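Endo-b-1,4-glucanase (Nasutitermes takasagoensis, PDB 1KS8) probably hydrolyses internal beta-1,4-glucosidic linkages in cellulose and related beta-glucans, as a glycosyl hydrolase family 9 endoglucanase with an (alpha/alpha)6 catalytic domain. Local coordinates at residues Phe15-Ala18 and Gln19-Gly22; Ala219-Leu222 and Tyr223-Thr226; Ile199-Ala202 and Arg203-Ala207; Gly171-Ser174 and Asn175-Leu178. One frame throughout, in Å; residues are numbered along the deposited sequence.

Interaction 1: residues Phe15-Ala18 and Gln19-Gly22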
loop_
_atom_site.group_PDB
_atom_site.type_symbol
_atom_site.label_atom_id
_atom_site.label_comp_id
_atom_site.label_asym_id
_atom_site.label_seq_id
_atom_site.Cartn_x
_atom_site.Cartn_y
_atom_site.Cartn_z
ATOM N N PHE A 15 -5.798 -6.483 9.248
ATOM C CA PHE A 15 -5.674 -5.032 9.267
ATOM C C PHE A 15 -6.396 -4.472 8.044
ATOM O O PHE A 15 -7.148 -3.507 8.149
ATOM C CB PHE A 15 -4.205 -4.590 9.246
ATOM C CG PHE A 15 -4.026 -3.116 8.966
ATOM C CD1 PHE A 15 -4.553 -2.155 9.824
ATOM C CD2 PHE A 15 -3.354 -2.692 7.823
ATOM C CE1 PHE A 15 -4.414 -0.790 9.543
ATOM C CE2 PHE A 15 -3.213 -1.330 7.535
ATOM C CZ PHE A 15 -3.743 -0.381 8.394
ATOM N N TYR A 16 -6.181 -5.073 6.876
ATOM C CA TYR A 16 -6.862 -4.567 5.695
ATOM C C TYR A 16 -8.380 -4.708 5.823
ATOM O O TYR A 16 -9.120 -3.844 5.363
ATOM C CB TYR A 16 -6.311 -5.233 4.425
ATOM C CG TYR A 16 -4.978 -4.630 4.015
ATOM C CD1 TYR A 16 -4.898 -3.302 3.591
ATOM C CD2 TYR A 16 -3.794 -5.359 4.117
ATOM C CE1 TYR A 16 -3.670 -2.714 3.287
ATOM C CE2 TYR A 16 -2.560 -4.781 3.813
ATOM C CZ TYR A 16 -2.507 -3.460 3.402
ATOM O OH TYR A 16 -1.292 -2.882 3.110
ATOM N N GLU A 17 -8.855 -5.773 6.468
ATOM C CA GLU A 17 -10.299 -5.910 6.651
ATOM C C GLU A 17 -10.788 -4.748 7.518
ATOM O O GLU A 17 -11.891 -4.240 7.320
ATOM C CB GLU A 17 -10.672 -7.232 7.340
ATOM C CG GLU A 17 -10.502 -8.481 6.489
ATOM C CD GLU A 17 -11.420 -9.612 6.923
ATOM O OE1 GLU A 17 -11.198 -10.764 6.488
ATOM O OE2 GLU A 17 -12.372 -9.346 7.689
ATOM N N ALA A 18 -9.962 -4.330 8.475
ATOM C CA ALA A 18 -10.313 -3.230 9.372
ATOM C C ALA A 18 -10.342 -1.880 8.659
ATOM O O ALA A 18 -10.916 -0.917 9.172
ATOM C CB ALA A 18 -9.327 -3.174 10.543
ATOM N N GLN A 19 -9.718 -1.814 7.484
ATOM C CA GLN A 19 -9.657 -0.582 6.697
ATOM C C GLN A 19 -10.731 -0.505 5.617
ATOM O O GLN A 19 -10.820 0.485 4.892
ATOM C CB GLN A 19 -8.287 -0.455 6.025
ATOM C CG GLN A 19 -7.119 -0.291 6.980
ATOM C CD GLN A 19 -7.240 0.956 7.829
ATOM O OE1 GLN A 19 -7.658 0.896 8.985
ATOM N NE2 GLN A 19 -6.887 2.103 7.256
ATOM N N ARG A 20 -11.549 -1.544 5.503
ATOM C CA ARG A 20 -12.584 -1.561 4.480
ATOM C C ARG A 20 -13.676 -0.516 4.650
ATOM O O ARG A 20 -14.216 -0.320 5.742
ATOM C CB ARG A 20 -13.238 -2.942 4.416
ATOM C CG ARG A 20 -12.339 -4.030 3.888
ATOM C CD ARG A 20 -13.008 -5.380 4.022
ATOM N NE ARG A 20 -12.209 -6.434 3.407
ATOM C CZ ARG A 20 -12.563 -7.714 3.372
ATOM N NH1 ARG A 20 -13.704 -8.103 3.924
ATOM N NH2 ARG A 20 -11.779 -8.599 2.775
ATOM N N SER A 21 -13.990 0.154 3.548
ATOM C CA SER A 21 -15.047 1.153 3.512
ATOM C C SER A 21 -16.203 0.535 2.723
ATOM O O SER A 21 -15.995 -0.382 1.922
ATOM C CB SER A 21 -14.552 2.421 2.804
ATOM O OG SER A 21 -15.582 3.395 2.728
ATOM N N GLY A 22 -17.420 1.020 2.964
ATOM C CA GLY A 22 -18.578 0.514 2.245
ATOM C C GLY A 22 -19.341 -0.591 2.950
ATOM O O GLY A 22 -19.285 -0.721 4.171
HETATM O O HOH W 1 -10.992 -11.448 3.831
#

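Interaction 2: residues Ala219-Leu222 and Tyr223-Thr226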
loop_
_atom_site.group_PDB
_atom_site.type_symbol
_atom_site.label_atom_id
_atom_site.label_comp_id
_atom_site.label_asym_id
_atom_site.label_seq_id
_atom_site.Cartn_x
_atom_site.Cartn_y
_atom_site.Cartn_z
ATOM N N ALA A 219 3.560 1.041 -17.490
ATOM C CA ALA A 219 3.882 0.396 -18.758
ATOM C C ALA A 219 4.490 -0.981 -18.520
ATOM O O ALA A 219 4.158 -1.943 -19.212
ATOM C CB ALA A 219 4.845 1.263 -19.564
ATOM N N ALA A 220 5.379 -1.076 -17.537
ATOM C CA ALA A 220 6.016 -2.349 -17.225
ATOM C C ALA A 220 4.984 -3.377 -16.774
ATOM O O ALA A 220 5.013 -4.527 -17.212
ATOM C CB ALA A 220 7.076 -2.155 -16.147
ATOM N N TRP A 221 4.070 -2.971 -15.898
ATOM C CA TRP A 221 3.040 -3.887 -15.422
ATOM C C TRP A 221 2.105 -4.318 -16.546
ATOM O O TRP A 221 1.690 -5.475 -16.605
ATOM C CB TRP A 221 2.243 -3.257 -14.275
ATOM C CG TRP A 221 2.902 -3.476 -12.946
ATOM C CD1 TRP A 221 3.574 -2.556 -12.194
ATOM C CD2 TRP A 221 2.998 -4.719 -12.244
ATOM N NE1 TRP A 221 4.087 -3.151 -11.061
ATOM C CE2 TRP A 221 3.748 -4.479 -11.070
ATOM C CE3 TRP A 221 2.526 -6.015 -12.494
ATOM C CZ2 TRP A 221 4.036 -5.490 -10.146
ATOM C CZ3 TRP A 221 2.812 -7.019 -11.577
ATOM C CH2 TRP A 221 3.561 -6.750 -10.417
ATOM N N LEU A 222 1.779 -3.393 -17.443
ATOM C CA LEU A 222 0.911 -3.731 -18.564
ATOM C C LEU A 222 1.602 -4.735 -19.477
ATOM O O LEU A 222 0.960 -5.631 -20.016
ATOM C CB LEU A 222 0.522 -2.473 -19.340
ATOM C CG LEU A 222 -0.711 -1.779 -18.754
ATOM C CD1 LEU A 222 -0.870 -0.401 -19.357
ATOM C CD2 LEU A 222 -1.943 -2.641 -19.011
ATOM N N TYR A 223 2.912 -4.595 -19.646
ATOM C CA TYR A 223 3.641 -5.542 -20.479
ATOM C C TYR A 223 3.562 -6.923 -19.835
ATOM O O TYR A 223 3.299 -7.922 -20.503
ATOM C CB TYR A 223 5.109 -5.137 -20.621
ATOM C CG TYR A 223 5.947 -6.196 -21.302
ATOM C CD1 TYR A 223 5.656 -6.614 -22.601
ATOM C CD2 TYR A 223 7.014 -6.802 -20.638
ATOM C CE1 TYR A 223 6.407 -7.610 -23.223
ATOM C CE2 TYR A 223 7.773 -7.798 -21.252
ATOM C CZ TYR A 223 7.462 -8.197 -22.543
ATOM O OH TYR A 223 8.204 -9.185 -23.151
ATOM N N ARG A 224 3.787 -6.974 -18.528
ATOM C CA ARG A 224 3.743 -8.237 -17.808
ATOM C C ARG A 224 2.375 -8.906 -17.906
ATOM O O ARG A 224 2.280 -10.129 -18.003
ATOM C CB ARG A 224 4.099 -8.014 -16.334
ATOM C CG ARG A 224 4.208 -9.297 -15.530
ATOM C CD ARG A 224 4.628 -9.030 -14.096
ATOM N NE ARG A 224 5.003 -10.269 -13.425
ATOM C CZ ARG A 224 5.644 -10.325 -12.265
ATOM N NH1 ARG A 224 5.981 -9.206 -11.636
ATOM N NH2 ARG A 224 5.972 -11.502 -11.747
ATOM N N ALA A 225 1.320 -8.097 -17.891
ATOM C CA ALA A 225 -0.049 -8.601 -17.946
ATOM C C ALA A 225 -0.581 -8.925 -19.339
ATOM O O ALA A 225 -1.577 -9.641 -19.472
ATOM C CB ALA A 225 -0.984 -7.604 -17.270
ATOM N N THR A 226 0.076 -8.413 -20.375
ATOM C CA THR A 226 -0.389 -8.637 -21.742
ATOM C C THR A 226 0.607 -9.316 -22.672
ATOM O O THR A 226 0.211 -9.946 -23.654
ATOM C CB THR A 226 -0.779 -7.307 -22.401
ATOM O OG1 THR A 226 0.386 -6.477 -22.509
ATOM C CG2 THR A 226 -1.835 -6.590 -21.573
#

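Interaction 3: residues Ile199-Ala202 and Arg203-Ala207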
loop_
_atom_site.group_PDB
_atom_site.type_symbol
_atom_site.label_atom_id
_atom_site.label_comp_id
_atom_site.label_asym_id
_atom_site.label_seq_id
_atom_site.Cartn_x
_atom_site.Cartn_y
_atom_site.Cartn_z
ATOM N N ILE A 199 -6.419 17.519 -8.141
ATOM C CA ILE A 199 -7.166 17.263 -6.914
ATOM C C ILE A 199 -6.306 17.972 -5.872
ATOM O O ILE A 199 -5.478 17.359 -5.194
ATOM C CB ILE A 199 -7.259 15.751 -6.619
ATOM C CG1 ILE A 199 -8.023 15.058 -7.752
ATOM C CG2 ILE A 199 -7.955 15.518 -5.283
ATOM C CD1 ILE A 199 -8.181 13.555 -7.586
ATOM N N THR A 200 -6.497 19.282 -5.771
ATOM C CA THR A 200 -5.696 20.091 -4.864
ATOM C C THR A 200 -5.797 19.760 -3.383
ATOM O O THR A 200 -4.875 20.057 -2.627
ATOM C CB THR A 200 -5.980 21.597 -5.060
ATOM O OG1 THR A 200 -7.364 21.866 -4.821
ATOM C CG2 THR A 200 -5.616 22.024 -6.482
ATOM N N ASP A 201 -6.891 19.146 -2.953
ATOM C CA ASP A 201 -7.006 18.811 -1.540
ATOM C C ASP A 201 -5.896 17.839 -1.151
ATOM O O ASP A 201 -5.397 17.868 -0.027
ATOM C CB ASP A 201 -8.364 18.181 -1.233
ATOM C CG ASP A 201 -8.629 18.079 0.257
ATOM O OD1 ASP A 201 -8.808 16.955 0.771
ATOM O OD2 ASP A 201 -8.654 19.140 0.915
ATOM N N ALA A 202 -5.503 16.990 -2.095
ATOM C CA ALA A 202 -4.473 15.986 -1.846
ATOM C C ALA A 202 -3.055 16.530 -1.734
ATOM O O ALA A 202 -2.161 15.843 -1.237
ATOM C CB ALA A 202 -4.528 14.916 -2.939
ATOM N N ARG A 203 -2.850 17.762 -2.182
ATOM C CA ARG A 203 -1.524 18.366 -2.157
ATOM C C ARG A 203 -0.878 18.412 -0.774
ATOM O O ARG A 203 0.347 18.383 -0.654
ATOM C CB ARG A 203 -1.596 19.772 -2.755
ATOM C CG ARG A 203 -0.249 20.435 -2.981
ATOM C CD ARG A 203 -0.317 21.341 -4.201
ATOM N NE ARG A 203 -1.422 22.290 -4.113
ATOM C CZ ARG A 203 -1.893 22.989 -5.140
ATOM N NH1 ARG A 203 -1.356 22.846 -6.345
ATOM N NH2 ARG A 203 -2.903 23.829 -4.963
ATOM N N ASN A 204 -1.694 18.463 0.272
ATOM C CA ASN A 204 -1.156 18.527 1.623
ATOM C C ASN A 204 -1.240 17.221 2.399
ATOM O O ASN A 204 -1.005 17.196 3.608
ATOM C CB ASN A 204 -1.855 19.642 2.395
ATOM C CG ASN A 204 -1.645 20.993 1.752
ATOM O OD1 ASN A 204 -0.515 21.473 1.656
ATOM N ND2 ASN A 204 -2.729 21.609 1.291
ATOM N N PHE A 205 -1.557 16.136 1.700
ATOM C CA PHE A 205 -1.670 14.827 2.333
ATOM C C PHE A 205 -0.854 13.775 1.585
ATOM O O PHE A 205 -0.101 13.013 2.194
ATOM C CB PHE A 205 -3.145 14.419 2.404
ATOM C CG PHE A 205 -3.988 15.370 3.205
ATOM C CD1 PHE A 205 -3.876 15.425 4.594
ATOM C CD2 PHE A 205 -4.863 16.246 2.569
ATOM C CE1 PHE A 205 -4.620 16.341 5.334
ATOM C CE2 PHE A 205 -5.612 17.167 3.300
ATOM C CZ PHE A 205 -5.489 17.215 4.686
ATOM N N TYR A 206 -1.011 13.740 0.264
ATOM C CA TYR A 206 -0.287 12.803 -0.592
ATOM C C TYR A 206 0.113 13.523 -1.873
ATOM O O TYR A 206 -0.321 13.178 -2.969
ATOM C CB TYR A 206 -1.164 11.585 -0.902
ATOM C CG TYR A 206 -1.270 10.638 0.272
ATOM C CD1 TYR A 206 -0.227 9.768 0.582
ATOM C CD2 TYR A 206 -2.390 10.647 1.101
ATOM C CE1 TYR A 206 -0.292 8.927 1.692
ATOM C CE2 TYR A 206 -2.466 9.814 2.213
ATOM C CZ TYR A 206 -1.414 8.955 2.503
ATOM O OH TYR A 206 -1.495 8.121 3.595
ATOM N N ALA A 207 0.956 14.536 -1.717
ATOM C CA ALA A 207 1.409 15.341 -2.840
ATOM C C ALA A 207 2.202 14.584 -3.893
ATOM O O ALA A 207 2.975 13.677 -3.584
ATOM C CB ALA A 207 2.236 16.517 -2.327
HETATM O O HOH W 2 -4.028 22.742 -2.296
#

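Interaction 4: residues Gly171-Ser174 and Asn175-Leu178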
loop_
_atom_site.group_PDB
_atom_site.type_symbol
_atom_site.label_atom_id
_atom_site.label_comp_id
_atom_site.label_asym_id
_atom_site.label_seq_id
_atom_site.Cartn_x
_atom_site.Cartn_y
_atom_site.Cartn_z
ATOM N N GLY A 171 -11.209 -15.472 -14.871
ATOM C CA GLY A 171 -10.835 -14.912 -16.157
ATOM C C GLY A 171 -11.658 -13.717 -16.595
ATOM O O GLY A 171 -11.125 -12.772 -17.174
ATOM N N THR A 172 -12.960 -13.756 -16.331
ATOM C CA THR A 172 -13.839 -12.660 -16.712
ATOM C C THR A 172 -13.435 -11.379 -15.989
ATOM O O THR A 172 -13.332 -10.318 -16.603
ATOM C CB THR A 172 -15.310 -12.988 -16.388
ATOM O OG1 THR A 172 -15.710 -14.153 -17.123
ATOM C CG2 THR A 172 -16.212 -11.823 -16.768
ATOM N N TYR A 173 -13.194 -11.483 -14.687
ATOM C CA TYR A 173 -12.794 -10.318 -13.910
ATOM C C TYR A 173 -11.421 -9.854 -14.384
ATOM O O TYR A 173 -11.165 -8.657 -14.505
ATOM C CB TYR A 173 -12.750 -10.664 -12.420
ATOM C CG TYR A 173 -12.513 -9.470 -11.522
ATOM C CD1 TYR A 173 -13.358 -8.360 -11.567
ATOM C CD2 TYR A 173 -11.445 -9.450 -10.626
ATOM C CE1 TYR A 173 -13.146 -7.258 -10.741
ATOM C CE2 TYR A 173 -11.224 -8.353 -9.795
ATOM C CZ TYR A 173 -12.076 -7.265 -9.859
ATOM O OH TYR A 173 -11.862 -6.181 -9.040
ATOM N N SER A 174 -10.544 -10.812 -14.665
ATOM C CA SER A 174 -9.204 -10.498 -15.140
ATOM C C SER A 174 -9.272 -9.654 -16.410
ATOM O O SER A 174 -8.560 -8.660 -16.542
ATOM C CB SER A 174 -8.431 -11.791 -15.411
ATOM O OG SER A 174 -7.158 -11.519 -15.964
ATOM N N ASN A 175 -10.132 -10.053 -17.344
ATOM C CA ASN A 175 -10.289 -9.322 -18.598
ATOM C C ASN A 175 -10.784 -7.902 -18.345
ATOM O O ASN A 175 -10.318 -6.950 -18.968
ATOM C CB ASN A 175 -11.278 -10.046 -19.518
ATOM C CG ASN A 175 -10.721 -11.342 -20.077
ATOM O OD1 ASN A 175 -11.439 -12.110 -20.718
ATOM N ND2 ASN A 175 -9.437 -11.589 -19.842
ATOM N N ASN A 176 -11.740 -7.772 -17.431
ATOM C CA ASN A 176 -12.304 -6.473 -17.090
ATOM C C ASN A 176 -11.228 -5.576 -16.487
ATOM O O ASN A 176 -11.108 -4.407 -16.847
ATOM C CB ASN A 176 -13.467 -6.658 -16.110
ATOM C CG ASN A 176 -14.128 -5.350 -15.733
ATOM O OD1 ASN A 176 -14.299 -4.463 -16.570
ATOM N ND2 ASN A 176 -14.522 -5.231 -14.470
ATOM N N LEU A 177 -10.442 -6.132 -15.573
ATOM C CA LEU A 177 -9.362 -5.388 -14.936
ATOM C C LEU A 177 -8.392 -4.852 -15.985
ATOM O O LEU A 177 -7.996 -3.687 -15.949
ATOM C CB LEU A 177 -8.598 -6.296 -13.971
ATOM C CG LEU A 177 -9.298 -6.717 -12.676
ATOM C CD1 LEU A 177 -8.516 -7.843 -12.020
ATOM C CD2 LEU A 177 -9.412 -5.522 -11.740
ATOM N N LEU A 178 -8.010 -5.715 -16.922
ATOM C CA LEU A 178 -7.069 -5.335 -17.967
ATOM C C LEU A 178 -7.605 -4.240 -18.882
ATOM O O LEU A 178 -6.858 -3.354 -19.294
ATOM C CB LEU A 178 -6.678 -6.564 -18.793
ATOM C CG LEU A 178 -5.499 -6.381 -19.751
ATOM C CD1 LEU A 178 -4.260 -5.949 -18.977
ATOM C CD2 LEU A 178 -5.238 -7.688 -20.482
#

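Interaction 1: residues Phe15-Ala18 and Gln19-Gly22
Gln19 N gives its hydrogen to Tyr16 O at 3.0 Å, and a weak second bond from Gln19 N runs to Phe15 O. Near the end of helix 5-18 the stronger backbone bonds are of the i to i-3 kind. Arg20 N follows the same pattern and bonds Glu17 O at 3.3 Å.

The side chain of Gln19 folds back over the Phe15 ring. Its CG lies over one face, offset toward the rim, 3.9 Å from the ring centroid, a CH-pi contact. A bend at chi2 (-61°) lays the amide along the ring, with the two planes only 14° apart. The amide is held at both ends: OE1 bonds His360 and NE2 bonds Ala55 O. The amide therefore joins the helix end to two other parts of the chain. The side chain of Gln19 is about 8 Å from that of Glu412, a predicted active-site residue.

Glu17 and Arg20 run side by side with their flat groups stacked. Glu17 CG sits over the centre of the guanidinium, 3.8 Å from Arg20 CZ. Glu17 OE2 lies 4.2 Å from Arg20 NH1 and well out of the guanidinium plane, so the opposite charges are near but make no salt bridge. OE2 accepts instead from Lys29 N and Val30 N. A water links the pair, 2.8 Å from Glu17 OE1 and weakly bonded to Arg20 NH2. Arg20 also makes a cation-pi contact with Trp98.

The whole turn is buried at the end of helix 5-18. Phe15 and Tyr16 pack on helix 415-430, and Tyr16 also touches helix 62-78.

Interaction 2: residues Ala219-Leu222 and Tyr223-Thr226
Trp221 and Arg224 lie alongside each other on one side of helix 212-226, pointing the same way. Their flat groups are nearly parallel, the indole and guanidinium planes being 13° apart. They do not lie squarely one over the other. The guanidinium reaches the six-membered ring obliquely, with Arg224 NH1 3.7 Å from Trp221 CH2. Further back, Arg224 CD rests 3.7 Å from Trp221 CZ3. The arginine starts with CG anti to its own amide nitrogen (chi1 -175°) and stays extended to NE. This straight course carries it along the indole. Its far end has a stronger partner, for Arg224 NH2 forms a salt bridge with Asp78. Trp221 is itself set by edge-to-face contacts with Trp217 and Trp74.

Thr226 is the other side chain at work, at the last turn. Its OG1 donates to Leu222 O at 2.7 Å, while Thr226 N makes a weak bond to the same oxygen. The first torsion (chi1 64°) turns the hydroxyl back over the helix. OG1 approaches from above the carbonyl plane. It also bonds Asp228 N, so it links the helix end to the chain beyond.

Regular i to i-4 bonds run through the turns before, including Ala225 N to Trp221 O at 2.9 Å. Around them the helix packs against helices 149-165, 171-190, 229-241 and 257-268 of the alpha-helical barrel.

Chemically, the arginine divides its roles. Its CD and NH1 pack by the indole, and its charge is probably balanced mainly by Asp78. Thr226 supplies a second donor to Leu222 O, where the backbone bond is weak.

Interaction 3: residues Ile199-Ala202 and Arg203-Ala207
Ala202 O takes two hydrogens, from Tyr206 N at 2.8 Å and from Phe205 N at 3.0 Å. Tyr206 N lies in the carbonyl plane, whereas Phe205 N approaches from above it. Just before it, Arg203 N bonds Thr200 O.

The Phe205 ring presents its edge to the backbone. Its CD2 is 3.1 Å from Asp201 O, near the ring plane. Arg203 bends at chi2 and chi3, the latter at 53°, and its guanidinium swings back beside Thr200. The methyl CG2 of Thr200 meets one guanidinium face, 3.6 Å from Arg203 NH2. A water completes this link, donating to Thr200 O at 2.8 Å and accepting from Arg203 NH2 at 3.1 Å.

This is a short 3-10 turn in the loop between helix 195-198 and helix 212-226 of the glycosyl hydrolase family 9 domain. The loop borders the active-site region: the Tyr206 side chain is about 5 Å from that of Glu412, predicted to be catalytic.

Further out, Asp201 OD1 accepts from Gln116 NE2 and Gly120 N, tying the turn to strand 113-117 and to the start of helix 120-124. Tyr206 OH bonds Asp54, and its ring meets Trp253 edge-to-face. Ile199 packs on strand 139-142.

Interaction 4: residues Gly171-Ser174 and Asn175-Leu178
Tyr173 and Leu177 pack together one turn apart at the start of helix 171-190, one of the helices of the (alpha/alpha)6 fold. Leu177 CG lies over one face of the tyrosine ring, toward the rim. It is 4.0 Å from the ring centroid and 15° off the normal, a CH-pi contact. The two methyls spread across the ring: Leu177 CD1 is 3.5 Å from Tyr173 CE2, and Leu177 CD2 is 3.7 Å from Tyr173 CZ. With chi1 at -173°, Tyr173 CG stands opposite its backbone N, which brings the ring beside the next turn of the helix.

The rest of the ring is held from outside. Phe166 meets it edge-to-face, Lys97 makes a cation-pi contact, and the hydroxyl bonds Thr100 OG1 on helix 89-106. Leu177 also packs on helix 149-165, so the pair lies where three helices come together.

Ser174 joins the contact mainly through its backbone. Its carbonyl O accepts from Leu178 N at 3.0 Å. The side chain turns elsewhere, and its OG bonds Ser163 O on helix 149-165. Asn175 N and Asn176 N bond Gly171 O and Thr172 O in the same i to i-4 register.

The bond beneath the tyrosine-leucine pair is short and straight. Leu177 N reaches Tyr173 O at 2.8 Å, with an N-H...O angle of 165°.

How the interactions relate
Interaction 1 is fully buried, interactions 2 and 4 are partly so, and interaction 3 has the most exposed residues. Interactions 2 and 4 lie on adjoining helices and touch: Leu178 CD1 packs 3.6 Å from Thr226 CG2, and Leu222 and Ala225 border the same methyl. Both keep i to i-4 helix bonds, but one sets an arginine along an indole and the other a leucine over a phenol ring. Interaction 1 relies mainly on i to i-3 bonds, while interaction 3 mixes them with i to i-4 in a loop. Each contains a water-bridged arginine and places one side chain near the predicted active-site Glu412 (Gln19 and Tyr206), though the two contact centres are about 22 Å apart.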